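Side-chain contacts in DUF5642 domain-containing protein (Mycobacterium smegmatis, PDB 4TMD), which is of unknown function but probably adopts a Mog1p/PsbP-like fold and is probably exported and lipid-anchored: residues A[8-13]-A[81-86]; A[164-167]-A[173-176]; A[92-97]-A[157-162]; A[14-19]-A[183-188]. All coordinates share one frame; numbering follows the deposited sequence. Where two conformers were deposited one is given.

Contacts 1, 3 and 4 are buried; contact 2 is only partly buried, at the end of strand 158-166. Contacts 1 and 4 are neighbours on one face of the antiparallel sheet. There the N-terminal 3-10 segment packs on strand 79-88 and then on helix 179-194. Contact 3 covers the other face, where a long loop meets strand 158-166. Contact 2 uses the far end of that same strand, about 25 Å from contact 3, centre to centre. The buried contacts are carried chiefly by methyl groups and one aromatic ring. Contact 2 adds water between backbone groups, and contact 3 has one weaker bridge at its margin.

Contact 1 (A[8-13]-A[81-86]); sequences AKVAQL and FIVMAV
Val10 sets its CG1 methyl against the CB of Ala85. The contact belongs to the sheet-and-helix core of a fold that is probably Mog1p/PsbP-like. Here a 3-10 segment near the N-terminus lies over the face of the large antiparallel sheet that also carries helix 179-194. Val10 and Leu13 are one 3-10 turn apart and both project toward strand 79-88. Val83 and Ala85 are two residues apart in that strand, so they face the same way and receive them. Val83 has CG1 anti to its backbone N (chi1 -177°). This methyl meets Leu13 CD2 at 4.0 Å, and the two side chains cross at about a right angle. The same CG1 is 4.4 Å from Val10 CG1, a looser approach. Leu13 and Val83 both also touch Ala189 of helix 179-194, while Val10 also rests on Ala70 of strand 67-76. The backbone O of Val10 has two partners: Leu13 N, 3.0 Å away in the 3-10 turn, and the hydroxyl of Thr72. The second bond ties the turn to the sheet. The small Ala85 lets the segment come close, and the gap from Val10 CG1 to Ala85 CB is a tight 3.4 Å.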
loop_
_atom_site.group_PDB
_atom_site.type_symbol
_atom_site.label_atom_id
_atom_site.label_comp_id
_atom_site.label_asym_id
_atom_site.label_seq_id
_atom_site.Cartn_x
_atom_site.Cartn_y
_atom_site.Cartn_z
ATOM N N ALA A 8 -2.192 -14.325 -9.187
ATOM C CA ALA A 8 -1.033 -15.201 -8.980
ATOM C C ALA A 8 0.164 -14.717 -9.789
ATOM O O ALA A 8 1.303 -15.056 -9.499
ATOM C CB ALA A 8 -1.374 -16.648 -9.352
ATOM N N LYS A 9 -0.080 -13.923 -10.818
ATOM C CA LYS A 9 1.034 -13.491 -11.645
ATOM C C LYS A 9 1.909 -12.437 -10.957
ATOM O O LYS A 9 2.897 -12.014 -11.553
ATOM C CB LYS A 9 0.523 -12.973 -12.994
ATOM C CG LYS A 9 -0.148 -14.065 -13.857
ATOM C CD LYS A 9 -0.476 -13.549 -15.246
ATOM C CE LYS A 9 -1.649 -14.279 -15.853
ATOM N NZ LYS A 9 -1.402 -15.743 -15.871
ATOM N N VAL A 10 1.586 -12.019 -9.720
ATOM C CA VAL A 10 2.521 -11.152 -8.972
ATOM C C VAL A 10 3.837 -11.854 -8.709
ATOM O O VAL A 10 4.840 -11.206 -8.412
ATOM C CB VAL A 10 2.023 -10.690 -7.572
ATOM C CG1 VAL A 10 1.020 -9.605 -7.686
ATOM C CG2 VAL A 10 1.551 -11.866 -6.720
ATOM N N ALA A 11 3.814 -13.185 -8.787
ATOM C CA ALA A 11 5.024 -13.999 -8.628
ATOM C C ALA A 11 6.071 -13.558 -9.635
ATOM O O ALA A 11 7.258 -13.623 -9.364
ATOM C CB ALA A 11 4.706 -15.489 -8.794
ATOM N N GLN A 12 5.623 -13.072 -10.788
ATOM C CA GLN A 12 6.538 -12.582 -11.819
ATOM C C GLN A 12 7.501 -11.500 -11.320
ATOM O O GLN A 12 8.636 -11.389 -11.801
ATOM C CB GLN A 12 5.730 -12.035 -12.991
ATOM C CG GLN A 12 6.148 -12.521 -14.331
ATOM C CD GLN A 12 5.249 -11.971 -15.422
ATOM O OE1 GLN A 12 4.260 -12.587 -15.801
ATOM N NE2 GLN A 12 5.593 -10.801 -15.920
ATOM N N LEU A 13 7.049 -10.697 -10.358
ATOM C CA LEU A 13 7.836 -9.554 -9.905
ATOM C C LEU A 13 9.030 -9.934 -9.030
ATOM O O LEU A 13 9.818 -9.080 -8.646
ATOM C CB LEU A 13 6.932 -8.558 -9.165
ATOM C CG LEU A 13 6.356 -7.471 -10.099
ATOM C CD1 LEU A 13 5.452 -8.054 -11.184
ATOM C CD2 LEU A 13 5.645 -6.384 -9.333
ATOM N N PHE A 81 9.770 -3.801 0.229
ATOM C CA PHE A 81 8.667 -3.622 -0.720
ATOM C C PHE A 81 7.716 -4.792 -0.625
ATOM O O PHE A 81 8.147 -5.942 -0.682
ATOM C CB PHE A 81 9.184 -3.501 -2.160
ATOM C CG PHE A 81 10.145 -2.382 -2.352
ATOM C CD1 PHE A 81 9.695 -1.104 -2.652
ATOM C CD2 PHE A 81 11.513 -2.599 -2.208
ATOM C CE1 PHE A 81 10.590 -0.064 -2.807
ATOM C CE2 PHE A 81 12.411 -1.557 -2.354
ATOM C CZ PHE A 81 11.952 -0.285 -2.656
ATOM N N ILE A 82 6.431 -4.506 -0.462
ATOM C CA ILE A 82 5.410 -5.553 -0.523
ATOM C C ILE A 82 4.466 -5.282 -1.681
ATOM O O ILE A 82 3.836 -4.224 -1.732
ATOM C CB ILE A 82 4.594 -5.629 0.763
ATOM C CG1 ILE A 82 5.513 -5.865 1.957
ATOM C CG2 ILE A 82 3.513 -6.744 0.651
ATOM C CD1 ILE A 82 4.812 -5.761 3.279
ATOM N N VAL A 83 4.383 -6.210 -2.625
ATOM C CA VAL A 83 3.438 -6.046 -3.734
ATOM C C VAL A 83 2.274 -7.033 -3.562
ATOM O O VAL A 83 2.462 -8.236 -3.706
ATOM C CB VAL A 83 4.118 -6.263 -5.105
ATOM C CG1 VAL A 83 3.114 -6.022 -6.238
ATOM C CG2 VAL A 83 5.306 -5.327 -5.261
ATOM N N MET A 84 1.083 -6.518 -3.244
ATOM C CA MET A 84 -0.095 -7.355 -3.029
ATOM C C MET A 84 -1.108 -7.186 -4.159
ATOM O O MET A 84 -1.402 -6.062 -4.562
ATOM C CB MET A 84 -0.777 -7.022 -1.692
ATOM C CG MET A 84 0.104 -7.224 -0.472
ATOM S SD MET A 84 -0.697 -6.748 1.083
ATOM C CE MET A 84 -0.796 -4.968 0.935
ATOM N N ALA A 85 -1.607 -8.309 -4.670
ATOM C CA ALA A 85 -2.657 -8.312 -5.691
ATOM C C ALA A 85 -3.900 -8.955 -5.108
ATOM O O ALA A 85 -3.829 -10.055 -4.554
ATOM C CB ALA A 85 -2.211 -9.064 -6.958
ATOM N N VAL A 86 -5.026 -8.263 -5.249
ATOM C CA VAL A 86 -6.303 -8.686 -4.681
ATOM C C VAL A 86 -7.378 -8.767 -5.758
ATOM O O VAL A 86 -7.448 -7.895 -6.626
ATOM C CB VAL A 86 -6.773 -7.701 -3.592
ATOM C CG1 VAL A 86 -8.182 -8.047 -3.105
ATOM C CG2 VAL A 86 -5.799 -7.681 -2.436
#

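Contact 2 (A[164-167]-A[173-176]); sequences ANPL and PVAK
Pro166 gives this contact its close-packed part. Its CB lies 3.6 Å from Val174 CG2 and 3.5 Å from Ala175 O, so one ring carbon touches both a methyl and a carbonyl oxygen of the returning chain. With chi1 of Val174 at 55°, CG1 lies between the backbone N and the carbonyl carbon, and CG2, anti to N, meets Pro166. Val177 covers Pro166 further and also touches Ala164. Val174 itself is exposed, and from there outward water replaces carbon contacts. One water accepts from Ala175 N at 3.0 Å and lies beside Leu167 O, a doubtfully short 2.5 Å away, between the two backbones. A second water lies between Leu167 O and Pro173 O, 2.9 Å from the Pro173 O atom. On the strand side, Asn165 ND2 bonds Pro166 O at 2.8 Å. The bond is bent, with an N-H...O angle of 138°, and the donor stands well above the carbonyl plane. The contact closes the short loop after strand 158-166. Lys176 O is held by Asn79 ND2, at the start of strand 79-88. This is a strand-to-helix connection, in which the chain leaves the end of a sheet strand and doubles back to begin helix 179-194.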
loop_
_atom_site.group_PDB
_atom_site.type_symbol
_atom_site.label_atom_id
_atom_site.label_comp_id
_atom_site.label_asym_id
_atom_site.label_seq_id
_atom_site.Cartn_x
_atom_site.Cartn_y
_atom_site.Cartn_z
ATOM N N ALA A 164 5.917 0.473 0.505
ATOM C CA ALA A 164 7.368 0.601 0.638
ATOM C C ALA A 164 7.703 1.296 1.950
ATOM O O ALA A 164 7.135 2.343 2.245
ATOM C CB ALA A 164 7.948 1.377 -0.524
ATOM N N ASN A 165 8.622 0.730 2.730
ATOM C CA ASN A 165 9.002 1.333 4.015
ATOM C C ASN A 165 10.500 1.146 4.289
ATOM O O ASN A 165 11.094 0.184 3.812
ATOM C CB ASN A 165 8.166 0.727 5.148
ATOM C CG ASN A 165 8.519 -0.720 5.414
ATOM O OD1 ASN A 165 7.945 -1.626 4.828
ATOM N ND2 ASN A 165 9.488 -0.944 6.282
ATOM N N PRO A 166 11.117 2.072 5.048
ATOM C CA PRO A 166 12.513 1.859 5.455
ATOM C C PRO A 166 12.617 0.623 6.343
ATOM O O PRO A 166 11.720 0.409 7.166
ATOM C CB PRO A 166 12.861 3.123 6.261
ATOM C CG PRO A 166 11.713 4.068 6.085
ATOM C CD PRO A 166 10.515 3.230 5.731
ATOM N N LEU A 167 13.655 -0.189 6.171
ATOM C CA LEU A 167 13.947 -1.219 7.157
ATOM C C LEU A 167 14.445 -0.493 8.407
ATOM O O LEU A 167 15.369 0.320 8.334
ATOM C CB LEU A 167 14.999 -2.204 6.665
ATOM C CG LEU A 167 14.661 -3.126 5.496
ATOM C CD1 LEU A 167 15.907 -3.880 5.035
ATOM C CD2 LEU A 167 13.562 -4.108 5.883
ATOM N N PRO A 173 21.501 2.657 10.725
ATOM C CA PRO A 173 20.911 3.920 10.273
ATOM C C PRO A 173 19.709 3.641 9.386
ATOM O O PRO A 173 19.563 2.517 8.906
ATOM C CB PRO A 173 22.039 4.584 9.472
ATOM C CG PRO A 173 23.246 3.660 9.594
ATOM C CD PRO A 173 22.712 2.313 9.965
ATOM N N VAL A 174 18.873 4.648 9.166
ATOM C CA VAL A 174 17.691 4.488 8.341
ATOM C C VAL A 174 18.000 4.932 6.915
ATOM O O VAL A 174 18.745 5.887 6.695
ATOM C CB VAL A 174 16.507 5.294 8.914
ATOM C CG1 VAL A 174 16.898 6.749 9.094
ATOM C CG2 VAL A 174 15.278 5.171 8.027
ATOM N N ALA A 175 17.462 4.211 5.939
ATOM C CA ALA A 175 17.612 4.621 4.560
ATOM C C ALA A 175 16.355 5.340 4.117
ATOM O O ALA A 175 15.283 5.153 4.700
ATOM C CB ALA A 175 17.888 3.418 3.659
ATOM N N LYS A 176 16.501 6.164 3.089
ATOM C CA LYS A 176 15.380 6.798 2.415
ATOM C C LYS A 176 14.618 5.748 1.605
ATOM O O LYS A 176 15.230 4.836 1.053
ATOM C CB LYS A 176 15.891 7.902 1.501
ATOM C CG LYS A 176 14.886 8.965 1.146
ATOM C CD LYS A 176 15.530 10.038 0.270
ATOM C CE LYS A 176 14.559 11.198 0.029
ATOM N NZ LYS A 176 14.862 12.414 0.853
HETATM O O HOH W 1 16.461 1.379 6.368
HETATM O O HOH W 2 17.948 0.411 9.972
#

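Contact 3 (A[92-97]-A[157-162]); sequences VPLSDP and NYMVIV
The long loop between strands 79-88 and 103-107 passes over one face of the antiparallel sheet, and Met159 of strand 158-166 reaches it from the sheet. The terminal methyl does the touching. Met159 CE is 3.9 Å from Val92 CB and 4.1 Å from Leu94 CD1. Met159 starts out extended, with CG anti to the backbone N (chi1 177°), and then bends at the sulfur (chi3 -84°). The extended part carries the sulfur out from the sheet, and the bend places CE beside both loop residues. Val92 points at the strand and offers its branch carbon. Leu94 leaves its backbone at an angle, but its end swings back, and its side chain runs obliquely to that of Met159. Leu94 and Met159 share a neighbour in Val152 of strand 145-155, and Val92 also touches Leu65. These are apolar contacts; Val92 and Met159 are buried, while Leu94 is partly exposed. At the margin a water accepts from Val92 N at 3.2 Å and donates weakly to Tyr158 O, bridging the loop to the start of the strand. Gln59 fixes the loop further along: its OE1 accepts from Ser95 N and its NE2 donates to Pro93 O. The same loop later holds Cys101, joined by a disulfide to Cys52. Strands 158-166, 145-155, 127-137 and 111-118 all lie between the two strands that the loop connects. It is a long connection between two non-adjacent strands of opposite direction, passing over the sheet face away from helix 179-194.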
loop_
_atom_site.group_PDB
_atom_site.type_symbol
_atom_site.label_atom_id
_atom_site.label_comp_id
_atom_site.label_asym_id
_atom_site.label_seq_id
_atom_site.Cartn_x
_atom_site.Cartn_y
_atom_site.Cartn_z
ATOM N N VAL A 92 -13.588 -2.810 -4.669
ATOM C CA VAL A 92 -13.355 -2.104 -3.412
ATOM C C VAL A 92 -13.489 -0.615 -3.651
ATOM O O VAL A 92 -12.889 -0.085 -4.589
ATOM C CB VAL A 92 -11.956 -2.402 -2.839
ATOM C CG1 VAL A 92 -11.834 -1.858 -1.426
ATOM C CG2 VAL A 92 -11.688 -3.889 -2.846
ATOM N N PRO A 93 -14.299 0.071 -2.830
ATOM C CA PRO A 93 -14.360 1.529 -2.978
ATOM C C PRO A 93 -12.972 2.150 -2.761
ATOM O O PRO A 93 -12.317 1.888 -1.750
ATOM C CB PRO A 93 -15.345 1.957 -1.883
ATOM C CG PRO A 93 -16.159 0.721 -1.592
ATOM C CD PRO A 93 -15.215 -0.429 -1.790
ATOM N N LEU A 94 -12.520 2.942 -3.720
ATOM C CA LEU A 94 -11.173 3.497 -3.673
ATOM C C LEU A 94 -11.069 4.726 -2.770
ATOM O O LEU A 94 -11.855 5.658 -2.890
ATOM C CB LEU A 94 -10.717 3.863 -5.081
ATOM C CG LEU A 94 -9.298 4.413 -5.209
ATOM C CD1 LEU A 94 -8.281 3.297 -5.079
ATOM C CD2 LEU A 94 -9.137 5.156 -6.535
ATOM N N SER A 95 -10.089 4.735 -1.876
ATOM C CA SER A 95 -9.822 5.927 -1.079
ATOM C C SER A 95 -9.092 6.941 -1.947
ATOM O O SER A 95 -7.989 6.674 -2.418
ATOM C CB SER A 95 -9.005 5.584 0.170
ATOM O OG SER A 95 -8.583 6.765 0.836
ATOM N N ASP A 96 -9.706 8.098 -2.169
ATOM C CA ASP A 96 -9.178 9.061 -3.135
ATOM C C ASP A 96 -9.427 10.514 -2.702
ATOM O O ASP A 96 -10.328 11.186 -3.214
ATOM C CB ASP A 96 -9.800 8.799 -4.517
ATOM C CG ASP A 96 -9.062 9.507 -5.637
ATOM O OD1 ASP A 96 -7.957 10.039 -5.382
ATOM O OD2 ASP A 96 -9.581 9.530 -6.772
ATOM N N PRO A 97 -8.606 11.013 -1.769
ATOM C CA PRO A 97 -8.752 12.361 -1.209
ATOM C C PRO A 97 -8.719 13.479 -2.260
ATOM O O PRO A 97 -7.868 13.445 -3.157
ATOM C CB PRO A 97 -7.532 12.487 -0.281
ATOM C CG PRO A 97 -7.055 11.114 -0.041
ATOM C CD PRO A 97 -7.385 10.345 -1.287
ATOM N N ASN A 157 -12.600 -5.526 -10.600
ATOM C CA ASN A 157 -12.645 -6.114 -9.267
ATOM C C ASN A 157 -11.246 -6.471 -8.769
ATOM O O ASN A 157 -11.079 -7.362 -7.938
ATOM C CB ASN A 157 -13.559 -7.338 -9.261
ATOM C CG ASN A 157 -14.996 -6.988 -9.642
ATOM O OD1 ASN A 157 -15.355 -5.813 -9.714
ATOM N ND2 ASN A 157 -15.814 -7.998 -9.892
ATOM N N TYR A 158 -10.247 -5.763 -9.288
ATOM C CA TYR A 158 -8.872 -6.004 -8.877
ATOM C C TYR A 158 -8.333 -4.802 -8.155
ATOM O O TYR A 158 -8.656 -3.650 -8.465
ATOM C CB TYR A 158 -7.966 -6.325 -10.072
ATOM C CG TYR A 158 -8.220 -7.667 -10.703
ATOM C CD1 TYR A 158 -7.532 -8.794 -10.279
ATOM C CD2 TYR A 158 -9.149 -7.808 -11.738
ATOM C CE1 TYR A 158 -7.759 -10.027 -10.858
ATOM C CE2 TYR A 158 -9.394 -9.048 -12.322
ATOM C CZ TYR A 158 -8.693 -10.150 -11.877
ATOM O OH TYR A 158 -8.916 -11.380 -12.447
ATOM N N MET A 159 -7.456 -5.065 -7.209
ATOM C CA MET A 159 -6.746 -3.974 -6.572
ATOM C C MET A 159 -5.324 -4.421 -6.364
ATOM O O MET A 159 -5.117 -5.557 -5.953
ATOM C CB MET A 159 -7.402 -3.609 -5.246
ATOM C CG MET A 159 -6.686 -2.527 -4.489
ATOM S SD MET A 159 -7.776 -1.840 -3.220
ATOM C CE MET A 159 -8.687 -0.631 -4.172
ATOM N N VAL A 160 -4.360 -3.553 -6.674
ATOM C CA VAL A 160 -2.959 -3.876 -6.461
ATOM C C VAL A 160 -2.391 -2.838 -5.522
ATOM O O VAL A 160 -2.607 -1.644 -5.712
ATOM C CB VAL A 160 -2.153 -3.905 -7.780
ATOM C CG1 VAL A 160 -0.661 -4.060 -7.489
ATOM C CG2 VAL A 160 -2.657 -5.030 -8.693
ATOM N N ILE A 161 -1.695 -3.293 -4.490
ATOM C CA ILE A 161 -1.150 -2.386 -3.499
ATOM C C ILE A 161 0.349 -2.599 -3.323
ATOM O O ILE A 161 0.792 -3.704 -2.995
ATOM C CB ILE A 161 -1.823 -2.559 -2.127
ATOM C CG1 ILE A 161 -3.347 -2.526 -2.263
ATOM C CG2 ILE A 161 -1.329 -1.485 -1.170
ATOM C CD1 ILE A 161 -4.043 -2.616 -0.937
ATOM N N VAL A 162 1.119 -1.544 -3.551
ATOM C CA VAL A 162 2.545 -1.588 -3.264
ATOM C C VAL A 162 2.781 -0.773 -2.001
ATOM O O VAL A 162 2.357 0.384 -1.898
ATOM C CB VAL A 162 3.399 -1.052 -4.447
ATOM C CG1 VAL A 162 4.900 -0.962 -4.055
ATOM C CG2 VAL A 162 3.211 -1.954 -5.678
HETATM O O HOH W 3 -11.545 -3.466 -6.981
#

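Contact 4 (A[14-19]-A[183-188]); sequences KSSFGP and RELLSA
Phe17 and Leu185 both carry CG anti to their carbonyl carbon (chi1 -57° and -77°), and these torsions bring the ring tip and the leucine fork together. Leu185 points at the N-terminal segment directly. Phe17 leaves its backbone at an angle, and it is the far end of its ring that comes near. Leu185 CD1 sits at the ring edge, near the ring plane, 3.6 Å from Phe17 CZ. Leu185 CD2 reaches the same Phe17 CZ at 3.6 Å, but from well off the ring plane and beyond the ring end. The two side chains cross at about a right angle. Ser16 adds a smaller contact beside the ring. Its OG is anti to the backbone N (chi1 -174°) and lies 3.7 Å from Leu185 CD2, in van der Waals contact. The backbone bond from Phe17 N to Lys14 O, 3.2 Å long, closes the last 3-10 turn. After it the chain extends toward Gly18. Lys14 pins this turn to strand 22-30 by a salt bridge from its NZ to Glu25 OE1. The ring of Phe17 also meets that of Phe21, with planes inclined to each other, and touches Val23. Phe81 of strand 79-88 lies against both Phe17 and Leu185, and Val83 and Leu13 extend the cluster along Leu185. Helix 179-194 is thus flanked by the N-terminal segment while it rests on the sheet, with Leu185 filling the corner between segment, helix and strand 79-88.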
loop_
_atom_site.group_PDB
_atom_site.type_symbol
_atom_site.label_atom_id
_atom_site.label_comp_id
_atom_site.label_asym_id
_atom_site.label_seq_id
_atom_site.Cartn_x
_atom_site.Cartn_y
_atom_site.Cartn_z
ATOM N N LYS A 14 9.159 -11.210 -8.716
ATOM C CA LYS A 14 10.373 -11.704 -8.071
ATOM C C LYS A 14 11.589 -11.308 -8.876
ATOM O O LYS A 14 12.609 -10.890 -8.341
ATOM C CB LYS A 14 10.335 -13.214 -7.941
ATOM C CG LYS A 14 9.433 -13.709 -6.860
ATOM C CD LYS A 14 9.524 -15.223 -6.769
ATOM C CE LYS A 14 8.794 -15.892 -7.929
ATOM N NZ LYS A 14 8.597 -17.359 -7.728
ATOM N N SER A 15 11.459 -11.425 -10.189
ATOM C CA SER A 15 12.558 -11.154 -11.097
ATOM C C SER A 15 12.811 -9.656 -11.251
ATOM O O SER A 15 13.698 -9.235 -11.986
ATOM C CB SER A 15 12.270 -11.807 -12.449
ATOM O OG SER A 15 12.058 -13.206 -12.280
ATOM N N SER A 16 12.049 -8.849 -10.534
ATOM C CA SER A 16 12.241 -7.412 -10.583
ATOM C C SER A 16 13.282 -6.951 -9.547
ATOM O O SER A 16 13.635 -5.777 -9.504
ATOM C CB SER A 16 10.896 -6.707 -10.362
ATOM O OG SER A 16 10.988 -5.305 -10.525
ATOM N N PHE A 17 13.764 -7.876 -8.718
ATOM C CA PHE A 17 14.711 -7.539 -7.637
ATOM C C PHE A 17 16.048 -8.273 -7.801
ATOM O O PHE A 17 16.072 -9.484 -8.043
ATOM C CB PHE A 17 14.115 -7.875 -6.263
ATOM C CG PHE A 17 12.810 -7.196 -5.990
ATOM C CD1 PHE A 17 11.611 -7.851 -6.230
ATOM C CD2 PHE A 17 12.782 -5.895 -5.517
ATOM C CE1 PHE A 17 10.392 -7.225 -5.979
ATOM C CE2 PHE A 17 11.566 -5.259 -5.266
ATOM C CZ PHE A 17 10.376 -5.924 -5.513
ATOM N N GLY A 18 17.154 -7.550 -7.656
ATOM C CA GLY A 18 18.470 -8.159 -7.813
ATOM C C GLY A 18 18.878 -9.045 -6.646
ATOM O O GLY A 18 18.097 -9.268 -5.718
ATOM N N PRO A 19 20.123 -9.553 -6.675
ATOM C CA PRO A 19 20.610 -10.465 -5.633
ATOM C C PRO A 19 20.804 -9.774 -4.273
ATOM O O PRO A 19 20.926 -10.465 -3.261
ATOM C CB PRO A 19 21.950 -10.947 -6.195
ATOM C CG PRO A 19 22.407 -9.824 -7.052
ATOM C CD PRO A 19 21.168 -9.216 -7.654
ATOM N N ARG A 183 6.809 2.991 -7.297
ATOM C CA ARG A 183 5.848 3.355 -8.341
ATOM C C ARG A 183 6.015 2.459 -9.574
ATOM O O ARG A 183 5.035 2.056 -10.203
ATOM C CB ARG A 183 5.986 4.837 -8.719
ATOM C CG ARG A 183 5.556 5.809 -7.594
ATOM C CD ARG A 183 5.502 7.249 -8.080
ATOM N NE ARG A 183 6.763 7.671 -8.688
ATOM C CZ ARG A 183 7.740 8.304 -8.043
ATOM N NH1 ARG A 183 7.607 8.608 -6.758
ATOM N NH2 ARG A 183 8.856 8.633 -8.684
ATOM N N GLU A 184 7.252 2.119 -9.917
ATOM C CA GLU A 184 7.459 1.200 -11.043
ATOM C C GLU A 184 6.964 -0.198 -10.729
ATOM O O GLU A 184 6.409 -0.883 -11.603
ATOM C CB GLU A 184 8.935 1.170 -11.448
ATOM C CG GLU A 184 9.392 2.543 -11.936
ATOM C CD GLU A 184 10.882 2.646 -12.166
ATOM O OE1 GLU A 184 11.608 1.655 -11.912
ATOM O OE2 GLU A 184 11.320 3.734 -12.600
ATOM N N LEU A 185 7.133 -0.640 -9.481
ATOM C CA LEU A 185 6.558 -1.925 -9.091
ATOM C C LEU A 185 5.032 -1.942 -9.278
ATOM O O LEU A 185 4.469 -2.974 -9.631
ATOM C CB LEU A 185 6.891 -2.264 -7.630
ATOM C CG LEU A 185 8.315 -2.764 -7.364
ATOM C CD1 LEU A 185 8.529 -2.881 -5.860
ATOM C CD2 LEU A 185 8.535 -4.121 -8.032
ATOM N N LEU A 186 4.365 -0.816 -9.018
ATOM C CA LEU A 186 2.911 -0.779 -9.164
ATOM C C LEU A 186 2.510 -0.969 -10.627
ATOM O O LEU A 186 1.635 -1.768 -10.947
ATOM C CB LEU A 186 2.341 0.530 -8.634
ATOM C CG LEU A 186 0.826 0.647 -8.814
ATOM C CD1 LEU A 186 0.088 -0.259 -7.825
ATOM C CD2 LEU A 186 0.374 2.111 -8.681
ATOM N N SER A 187 3.158 -0.231 -11.519
ATOM C CA SER A 187 2.874 -0.366 -12.936
ATOM C C SER A 187 3.188 -1.769 -13.436
ATOM O O SER A 187 2.428 -2.356 -14.218
ATOM C CB SER A 187 3.673 0.665 -13.722
ATOM O OG SER A 187 3.284 1.960 -13.327
ATOM N N ALA A 188 4.313 -2.312 -12.987
ATOM C CA ALA A 188 4.734 -3.618 -13.456
ATOM C C ALA A 188 3.785 -4.701 -12.953
ATOM O O ALA A 188 3.469 -5.638 -13.692
ATOM C CB ALA A 188 6.186 -3.909 -13.026
#